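Side-chain contact in 3-oxo-tetronate kinase (Haemophilus influenzae, PDB 1YZY), which catalyses the ATP-dependent phosphorylation of 3-oxo-tetronate to 3-oxo-tetronate 4-phosphate: residues C82-S87 against S137-H142. Residues are numbered along the deposited sequence; the frame is centred on the assembly and turned at random.
Sequences CSTFDS and SGMKNH
A chi1 of -73° sets Met139 CG beside its backbone N, and bends at chi2 (-54°) and chi3 (-69°) turn the thioether against Thr84 and bring CE to Asp86. In Asp86, CG anti to the carbonyl carbon places the carboxylate where it meets both Thr84 OG1 and Met139 CE. Met139 CG packs on the methyl branch of Thr84, with CG2 to CG of Met139 at 3.7 Å, while SD passes OG1 of Thr84 at 3.9 Å. Farther along, CE meets the carboxylate of Asp86, 3.4 Å from OD2, the two side chains lying roughly perpendicular. That carboxylate is positioned from within its own loop: Thr84 OG1 donates to the syn lone pair of Asp86 OD1 over 2.6 Å, linking the third residue of the type I turn Cys82-Phe85 to the residue just after it. Across the contact, Ser137 OG accepts from Met139 N at 3.1 Å in an ST turn leading into the 3-10 segment 138-140. The ring of His142 presents one face to Asp86 OD2, which sits 4.1 Å above its plane and toward the rim. His142 ND1 accepts a hydrogen bond from the backbone N of Thr145, consistent with a neutral ring, so ring and carboxylate are probably not a charge pair. The contact joins the loop after strand 77-80 to the one after strand 132-133, within the sugar-binding N-terminal domain. With no hydrogen bond crossing it, cohesion rests on van der Waals packing of the thioether, whose weakly polarised S-methyl lies against the carboxylate.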
# COMPACT_ATOMS: atom_id res chain seq x y z
N CYS A 82 -2.42 7.60 -8.21
CA CYS A 82 -3.67 6.86 -8.32
C CYS A 82 -4.02 6.48 -9.76
O CYS A 82 -3.65 7.18 -10.71
CB CYS A 82 -4.81 7.64 -7.67
SG CYS A 82 -6.30 6.68 -7.28
N SER A 83 -4.74 5.36 -9.91
CA SER A 83 -5.16 4.89 -11.22
C SER A 83 -6.22 5.78 -11.89
O SER A 83 -6.52 5.64 -13.08
CB SER A 83 -5.63 3.43 -11.15
OG SER A 83 -6.81 3.27 -10.37
N THR A 84 -6.79 6.71 -11.12
CA THR A 84 -7.78 7.65 -11.65
C THR A 84 -7.15 9.03 -11.87
O THR A 84 -7.83 10.03 -12.08
CB THR A 84 -9.04 7.75 -10.76
OG1 THR A 84 -8.70 7.56 -9.39
CG2 THR A 84 -10.04 6.68 -11.16
N PHE A 85 -5.81 9.04 -11.82
CA PHE A 85 -5.01 10.24 -12.05
C PHE A 85 -5.32 11.41 -11.11
O PHE A 85 -5.07 12.56 -11.45
CB PHE A 85 -5.15 10.67 -13.52
CG PHE A 85 -3.91 11.29 -14.11
CD1 PHE A 85 -2.77 10.52 -14.33
CD2 PHE A 85 -3.88 12.64 -14.45
CE1 PHE A 85 -1.63 11.09 -14.88
CE2 PHE A 85 -2.73 13.21 -15.01
CZ PHE A 85 -1.61 12.43 -15.22
N ASP A 86 -5.79 11.09 -9.90
CA ASP A 86 -6.16 12.09 -8.88
C ASP A 86 -5.21 13.29 -8.80
O ASP A 86 -4.05 13.14 -8.41
CB ASP A 86 -6.27 11.44 -7.50
CG ASP A 86 -7.30 10.34 -7.46
OD1 ASP A 86 -7.25 9.48 -8.36
OD2 ASP A 86 -8.17 10.34 -6.56
N SER A 87 -5.74 14.46 -9.13
CA SER A 87 -4.99 15.71 -9.14
C SER A 87 -5.89 16.88 -9.56
O SER A 87 -7.11 16.73 -9.68
CB SER A 87 -3.81 15.59 -10.12
OG SER A 87 -4.24 15.13 -11.40
N SER A 137 -17.47 8.90 -14.47
CA SER A 137 -17.48 8.04 -13.30
C SER A 137 -17.80 8.85 -12.04
O SER A 137 -18.28 9.98 -12.11
CB SER A 137 -16.12 7.36 -13.15
OG SER A 137 -15.11 8.28 -12.74
N GLY A 138 -17.63 8.22 -10.88
CA GLY A 138 -17.87 8.91 -9.63
C GLY A 138 -16.82 9.99 -9.42
O GLY A 138 -17.04 10.95 -8.70
N MET A 139 -15.66 9.82 -10.06
CA MET A 139 -14.57 10.78 -9.97
C MET A 139 -14.95 12.19 -10.39
O MET A 139 -14.33 13.16 -9.96
CB MET A 139 -13.37 10.31 -10.80
CG MET A 139 -12.60 9.15 -10.20
SD MET A 139 -12.05 9.41 -8.48
CE MET A 139 -10.80 10.68 -8.67
N LYS A 140 -15.98 12.31 -11.23
CA LYS A 140 -16.40 13.62 -11.70
C LYS A 140 -16.77 14.52 -10.52
O LYS A 140 -16.56 15.73 -10.57
CB LYS A 140 -17.57 13.51 -12.68
CG LYS A 140 -18.83 12.89 -12.11
CD LYS A 140 -19.95 12.89 -13.15
CE LYS A 140 -21.13 12.05 -12.69
NZ LYS A 140 -22.23 12.08 -13.70
N ASN A 141 -17.30 13.91 -9.47
CA ASN A 141 -17.71 14.64 -8.27
C ASN A 141 -16.90 14.19 -7.06
O ASN A 141 -17.47 13.95 -6.00
CB ASN A 141 -19.21 14.43 -7.99
CG ASN A 141 -20.10 14.78 -9.18
OD1 ASN A 141 -20.92 13.97 -9.60
ND2 ASN A 141 -19.96 15.99 -9.70
N HIS A 142 -15.59 14.03 -7.22
CA HIS A 142 -14.74 13.63 -6.11
C HIS A 142 -14.63 14.80 -5.12
O HIS A 142 -14.49 15.95 -5.53
CB HIS A 142 -13.35 13.22 -6.62
CG HIS A 142 -12.50 12.54 -5.59
ND1 HIS A 142 -11.49 13.19 -4.91
CD2 HIS A 142 -12.51 11.27 -5.12
CE1 HIS A 142 -10.92 12.35 -4.07
NE2 HIS A 142 -11.52 11.18 -4.17